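Local coordinates for protein salicylaldehyde dehydrogenase NahF (Pseudomonas putida, PDB 4JZ6) that probably oxidises salicylaldehyde to salicylate with NAD+ and water, a step in the bacterial degradation of naphthalene, at residues 99-102 and 103-107; 289-292 and 293-297; 330-333 and 334-337. One frame throughout, in Å; residues are numbered along the deposited sequence.

Interaction 1: 99-102 and 103-107; sequences FIEV and MAMEV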
loop_
_atom_site.group_PDB
_atom_site.type_symbol
_atom_site.label_atom_id
_atom_site.label_comp_id
_atom_site.label_asym_id
_atom_site.label_seq_id
_atom_site.Cartn_x
_atom_site.Cartn_y
_atom_site.Cartn_z
ATOM N N PHE A 99 -10.598 17.427 27.857
ATOM C CA PHE A 99 -9.461 17.010 27.051
ATOM C C PHE A 99 -8.197 17.729 27.491
ATOM O O PHE A 99 -7.148 17.100 27.666
ATOM C CB PHE A 99 -9.717 17.259 25.568
ATOM C CG PHE A 99 -10.473 16.157 24.894
ATOM C CD1 PHE A 99 -9.854 14.951 24.610
ATOM C CD2 PHE A 99 -11.801 16.323 24.544
ATOM C CE1 PHE A 99 -10.550 13.929 23.991
ATOM C CE2 PHE A 99 -12.505 15.303 23.924
ATOM C CZ PHE A 99 -11.879 14.104 23.646
ATOM N N ILE A 100 -8.307 19.044 27.671
ATOM C CA ILE A 100 -7.182 19.854 28.120
ATOM C C ILE A 100 -6.649 19.289 29.430
ATOM O O ILE A 100 -5.442 19.064 29.579
ATOM C CB ILE A 100 -7.596 21.320 28.333
ATOM C CG1 ILE A 100 -8.165 21.912 27.041
ATOM C CG2 ILE A 100 -6.418 22.145 28.846
ATOM C CD1 ILE A 100 -7.200 22.752 26.254
ATOM N N GLU A 101 -7.566 19.037 30.361
ATOM C CA GLU A 101 -7.220 18.572 31.698
ATOM C C GLU A 101 -6.579 17.187 31.683
ATOM O O GLU A 101 -5.565 16.953 32.347
ATOM C CB GLU A 101 -8.465 18.560 32.582
ATOM C CG GLU A 101 -8.204 18.166 34.024
ATOM C CD GLU A 101 -9.473 17.802 34.755
ATOM O OE1 GLU A 101 -10.568 18.132 34.248
ATOM O OE2 GLU A 101 -9.381 17.174 35.832
ATOM N N VAL A 102 -7.172 16.272 30.926
ATOM C CA VAL A 102 -6.704 14.897 30.908
ATOM C C VAL A 102 -5.363 14.772 30.194
ATOM O O VAL A 102 -4.452 14.098 30.681
ATOM C CB VAL A 102 -7.744 13.961 30.267
ATOM C CG1 VAL A 102 -7.140 12.597 29.980
ATOM C CG2 VAL A 102 -8.960 13.832 31.179
ATOM N N MET A 103 -5.245 15.436 29.048
ATOM C CA MET A 103 -4.004 15.420 28.279
ATOM C C MET A 103 -2.849 16.039 29.068
ATOM O O MET A 103 -1.698 15.608 28.941
ATOM C CB MET A 103 -4.188 16.127 26.932
ATOM C CG MET A 103 -4.840 15.256 25.874
ATOM S SD MET A 103 -4.862 16.010 24.228
ATOM C CE MET A 103 -3.149 16.508 24.030
ATOM N N ALA A 104 -3.158 17.038 29.890
ATOM C CA ALA A 104 -2.144 17.641 30.741
ATOM C C ALA A 104 -1.652 16.629 31.773
ATOM O O ALA A 104 -0.461 16.566 32.078
ATOM C CB ALA A 104 -2.682 18.888 31.422
ATOM N N MET A 105 -2.571 15.826 32.300
ATOM C CA MET A 105 -2.221 14.859 33.335
ATOM C C MET A 105 -1.473 13.664 32.758
ATOM O O MET A 105 -0.471 13.213 33.319
ATOM C CB MET A 105 -3.474 14.381 34.076
ATOM C CG MET A 105 -4.169 15.467 34.883
ATOM S SD MET A 105 -5.786 14.955 35.505
ATOM C CE MET A 105 -5.332 13.631 36.631
ATOM N N GLU A 106 -1.959 13.155 31.631
ATOM C CA GLU A 106 -1.440 11.905 31.089
ATOM C C GLU A 106 -0.151 12.049 30.297
ATOM O O GLU A 106 0.764 11.244 30.456
ATOM C CB GLU A 106 -2.492 11.206 30.225
ATOM C CG GLU A 106 -3.696 10.716 30.995
ATOM C CD GLU A 106 -4.475 9.679 30.226
ATOM O OE1 GLU A 106 -4.795 9.924 29.041
ATOM O OE2 GLU A 106 -4.756 8.609 30.807
ATOM N N VAL A 107 -0.083 13.055 29.431
ATOM C CA VAL A 107 1.023 13.151 28.486
ATOM C C VAL A 107 1.744 14.495 28.534
ATOM O O VAL A 107 2.449 14.862 27.593
ATOM C CB VAL A 107 0.566 12.834 27.036
ATOM C CG1 VAL A 107 -0.133 11.484 26.985
ATOM C CG2 VAL A 107 -0.342 13.932 26.495
#
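Glu106 N donates to Val102 O at 2.8 Å and Met103 N to Phe99 O at 2.9 Å. The bonds Ala104 N to Ile100 O and Met105 N to Glu101 O, the latter 3.2 Å long, complete the i to i+4 ladder of one alpha helix, 96-107. The side chains of Val102 and Glu106, one turn apart, lie side by side and point the same way. Val102 CG1 is anti to the backbone N (chi1 168°), and that branch meets the carboxylate of Glu106, whose OE1 lies 3.7 Å from Val102 CG1. Beyond the methyl the carboxylate is gripped by other parts of the fold: OE1 by Thr197 OG1, OE2 by Thr49 OG1 and by Ala196 N at the start of helix 195-208. Replacing Glu106 by an alanine would probably leave both threonine hydroxyls and the Ala196 amide without their mate and uncover the flank of Val102. The first carbons beyond CB in the methionine side chains pack against carbonyl oxygens of the preceding turn: Met105 CG lies 3.3 Å from Glu101 O, and Met103 CG lies 3.5 Å from Phe99 O. Met103 then packs on Trp113 and Asn117 of helix 111-130, while Glu101 turns its carboxylate back to a salt bridge with Lys98. A buried acid that receives bonds on both oxygens, one of them from a helix's first turn, is likely to be held as the carboxylate and to tie helix 96-107 to helix 195-208.

Interaction 2: 289-292 and 293-297; sequences AVFG and SFLFQ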
loop_
_atom_site.group_PDB
_atom_site.type_symbol
_atom_site.label_atom_id
_atom_site.label_comp_id
_atom_site.label_asym_id
_atom_site.label_seq_id
_atom_site.Cartn_x
_atom_site.Cartn_y
_atom_site.Cartn_z
ATOM N N ALA A 289 11.625 27.785 13.361
ATOM C CA ALA A 289 12.510 26.840 14.023
ATOM C C ALA A 289 12.103 26.649 15.483
ATOM O O ALA A 289 11.909 25.520 15.934
ATOM C CB ALA A 289 13.959 27.298 13.918
ATOM N N VAL A 290 11.964 27.757 16.209
ATOM C CA VAL A 290 11.562 27.718 17.615
ATOM C C VAL A 290 10.253 26.955 17.804
ATOM O O VAL A 290 10.135 26.114 18.698
ATOM C CB VAL A 290 11.426 29.132 18.199
ATOM C CG1 VAL A 290 10.806 29.081 19.580
ATOM C CG2 VAL A 290 12.783 29.793 18.261
ATOM N N PHE A 291 9.286 27.234 16.938
ATOM C CA PHE A 291 7.978 26.602 17.021
ATOM C C PHE A 291 8.027 25.106 16.724
ATOM O O PHE A 291 7.554 24.291 17.523
ATOM C CB PHE A 291 7.002 27.291 16.068
ATOM C CG PHE A 291 5.681 26.589 15.940
ATOM C CD1 PHE A 291 4.751 26.641 16.964
ATOM C CD2 PHE A 291 5.363 25.894 14.788
ATOM C CE1 PHE A 291 3.535 26.000 16.846
ATOM C CE2 PHE A 291 4.150 25.253 14.661
ATOM C CZ PHE A 291 3.235 25.303 15.690
ATOM N N GLY A 292 8.590 24.755 15.571
ATOM C CA GLY A 292 8.622 23.375 15.120
ATOM C C GLY A 292 9.490 22.490 15.993
ATOM O O GLY A 292 9.242 21.295 16.121
ATOM N N SER A 293 10.510 23.081 16.606
ATOM C CA SER A 293 11.435 22.315 17.428
ATOM C C SER A 293 10.862 21.963 18.795
ATOM O O SER A 293 11.070 20.855 19.294
ATOM C CB SER A 293 12.749 23.073 17.609
ATOM O OG SER A 293 13.441 23.166 16.378
ATOM N N PHE A 294 10.132 22.897 19.396
ATOM C CA PHE A 294 9.808 22.759 20.807
ATOM C C PHE A 294 8.332 22.697 21.162
ATOM O O PHE A 294 7.978 22.674 22.342
ATOM C CB PHE A 294 10.507 23.854 21.597
ATOM C CG PHE A 294 11.984 23.837 21.435
ATOM C CD1 PHE A 294 12.727 22.764 21.903
ATOM C CD2 PHE A 294 12.633 24.877 20.798
ATOM C CE1 PHE A 294 14.098 22.733 21.749
ATOM C CE2 PHE A 294 14.001 24.856 20.640
ATOM C CZ PHE A 294 14.741 23.780 21.115
ATOM N N LEU A 295 7.468 22.664 20.157
ATOM C CA LEU A 295 6.064 22.439 20.431
ATOM C C LEU A 295 5.923 21.036 21.024
ATOM O O LEU A 295 6.496 20.079 20.493
ATOM C CB LEU A 295 5.240 22.593 19.156
ATOM C CG LEU A 295 3.751 22.267 19.253
ATOM C CD1 LEU A 295 3.082 23.115 20.309
ATOM C CD2 LEU A 295 3.104 22.491 17.911
ATOM N N PHE A 296 5.189 20.930 22.136
ATOM C CA PHE A 296 4.980 19.657 22.841
ATOM C C PHE A 296 6.302 18.938 23.136
ATOM O O PHE A 296 6.395 17.712 23.036
ATOM C CB PHE A 296 4.009 18.750 22.065
ATOM C CG PHE A 296 3.594 17.507 22.814
ATOM C CD1 PHE A 296 3.227 17.568 24.152
ATOM C CD2 PHE A 296 3.569 16.274 22.174
ATOM C CE1 PHE A 296 2.851 16.423 24.838
ATOM C CE2 PHE A 296 3.185 15.125 22.860
ATOM C CZ PHE A 296 2.825 15.206 24.194
ATOM N N GLN A 297 7.322 19.717 23.487
ATOM C CA GLN A 297 8.618 19.172 23.872
ATOM C C GLN A 297 9.268 18.334 22.780
ATOM O O GLN A 297 9.929 17.346 23.084
ATOM C CB GLN A 297 8.476 18.295 25.117
ATOM C CG GLN A 297 7.781 18.967 26.264
ATOM C CD GLN A 297 6.309 18.615 26.374
ATOM O OE1 GLN A 297 5.453 19.494 26.336
ATOM N NE2 GLN A 297 6.009 17.329 26.526
HETATM O O HOH W 1 7.842 20.252 17.937
#
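Ser293 and Ala289 meet in the last turns of helix 282-294, the helix of a beta-alpha-beta unit that connects strands 273-276 and 306-310. Ser293 CB lies 3.1 Å from Ala289 O and also sits over one face of the Phe294 ring, offset toward its rim. At the tip, OG is anti to the carbonyl carbon (chi1 -67°), which swings it back along the helix to donate to Ala289 O at 2.8 Å. Ser293 N donates to the same oxygen at 2.9 Å, from the opposite face of the carbonyl plane, and a buried backbone acceptor thus takes two bonds from one residue. One residue on, Phe294 N bonds to Val290 O, and Leu295 N reaches Phe291 O at 3.1 Å just as the chain leaves helical geometry. Phe291 and Leu295 point the same way at the subunit interface: Tyr498 of the second subunit meets the Phe291 ring, and Phe500 of that subunit packs on Leu295. A water donates to Gly292 O and to Leu295 O, bridging the helix end to the following turn. Within the chain, Leu295 CD2 touches the far end of the Phe291 ring, 3.6 Å from CZ.

Interaction 3: 330-333 and 334-337; sequences VGDP and CLTG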
loop_
_atom_site.group_PDB
_atom_site.type_symbol
_atom_site.label_atom_id
_atom_site.label_comp_id
_atom_site.label_asym_id
_atom_site.label_seq_id
_atom_site.Cartn_x
_atom_site.Cartn_y
_atom_site.Cartn_z
ATOM N N VAL A 330 9.783 26.438 30.954
ATOM C CA VAL A 330 9.786 25.016 31.289
ATOM C C VAL A 330 8.910 24.781 32.514
ATOM O O VAL A 330 8.922 25.579 33.453
ATOM C CB VAL A 330 11.209 24.503 31.585
ATOM C CG1 VAL A 330 11.211 22.990 31.691
ATOM C CG2 VAL A 330 12.180 24.963 30.511
ATOM N N GLY A 331 8.145 23.696 32.504
ATOM C CA GLY A 331 7.305 23.371 33.642
ATOM C C GLY A 331 6.324 22.247 33.387
ATOM O O GLY A 331 6.394 21.578 32.357
ATOM N N ASP A 332 5.406 22.036 34.326
ATOM C CA ASP A 332 4.424 20.967 34.197
ATOM C C ASP A 332 3.023 21.536 33.994
ATOM O O ASP A 332 2.451 22.118 34.917
ATOM C CB ASP A 332 4.454 20.063 35.431
ATOM C CG ASP A 332 3.724 18.747 35.213
ATOM O OD1 ASP A 332 2.833 18.692 34.334
ATOM O OD2 ASP A 332 4.046 17.767 35.924
ATOM N N PRO A 333 2.461 21.354 32.783
ATOM C CA PRO A 333 1.137 21.891 32.442
ATOM C C PRO A 333 0.012 21.436 33.372
ATOM O O PRO A 333 -0.982 22.155 33.490
ATOM C CB PRO A 333 0.896 21.388 31.008
ATOM C CG PRO A 333 1.939 20.348 30.749
ATOM C CD PRO A 333 3.102 20.702 31.627
ATOM N N CYS A 334 0.154 20.287 34.029
ATOM C CA CYS A 334 -0.870 19.853 34.977
ATOM C C CYS A 334 -0.769 20.619 36.302
ATOM O O CYS A 334 -1.686 20.578 37.125
ATOM C CB CYS A 334 -0.830 18.333 35.203
ATOM S SG CYS A 334 0.467 17.726 36.322
ATOM N N LEU A 335 0.345 21.327 36.492
ATOM C CA LEU A 335 0.562 22.122 37.702
ATOM C C LEU A 335 0.473 23.626 37.440
ATOM O O LEU A 335 0.039 24.386 38.304
ATOM C CB LEU A 335 1.924 21.801 38.325
ATOM C CG LEU A 335 2.060 20.631 39.301
ATOM C CD1 LEU A 335 0.713 19.982 39.613
ATOM C CD2 LEU A 335 3.040 19.608 38.753
ATOM N N THR A 336 0.888 24.051 36.251
ATOM C CA THR A 336 0.996 25.473 35.944
ATOM C C THR A 336 0.864 25.717 34.444
ATOM O O THR A 336 1.184 24.850 33.637
ATOM C CB THR A 336 2.336 26.062 36.470
ATOM O OG1 THR A 336 2.388 27.471 36.213
ATOM C CG2 THR A 336 3.529 25.389 35.814
ATOM N N GLY A 337 0.386 26.900 34.073
ATOM C CA GLY A 337 0.146 27.207 32.674
ATOM C C GLY A 337 1.348 27.789 31.959
ATOM O O GLY A 337 2.406 27.990 32.562
#
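Asp332 receives three backbone N-H groups from the residues that follow it, two on its carbonyl oxygen and one on its carboxylate. Cys334 N donates to Asp332 OD1 at 3.1 Å with a nearly straight N-H (158°), approaching from above the carboxylate plane; this is an Asx turn with Pro333 at its middle. Asp332 CG stands anti to the backbone N (chi1 -165°), beside the carbonyl carbon, which brings OD1 forward over the turn. Leu335 N bonds to Asp332 O at 2.7 Å, closing a type I beta turn over Pro333 and Cys334. That donor sits well above the carbonyl plane, whereas Thr336 N comes to the same oxygen in the plane, at 2.8 Å. Pro333 has no N-H to donate; its CA makes a C-H...O contact of 3.2 Å with Thr336 O. The second carboxylate oxygen, OD2, takes a weak hydrogen bond from His41 NE2. Apolar atoms fill in around these bonds. Leu335 CD2 lies 3.6 Å from Asp332 CB, and Thr336 CG2 is 3.6 Å from Asp332 O. The turn belongs to the surface loop between helices 311-327 and 349-362, where Asp332 and Pro333 also pack on Pro343 and the backbone of Gly331 bonds to that of Ile341. Of the three amides, only that of Cys334 meets the carboxylate and is likely to help stabilise its charge, with weak help from His41; Asp332 O holds those of Leu335 and Thr336, and together these bonds keep the chain in a compact turn without any regular helix or strand.

From the N terminus, interaction 1 comes first, on helix 96-107, then interaction 2 at the end of helix 282-294, and last interaction 3 in the loop after helix 311-327. The three follow in series: each closes just a turn or two of backbone, and none nests in or crosses another. In space, interaction 1 touches both others. Its Val107 O lies 3.2 Å from Phe296 CE1 of interaction 2, and Ala104 O packs 3.6 Å from Cys334 CB of interaction 3. Interactions 2 and 3 do not meet, their nearest atoms being about 6 Å apart. Helix 96-107 therefore borders both the beta-alpha-beta unit and the surface loop.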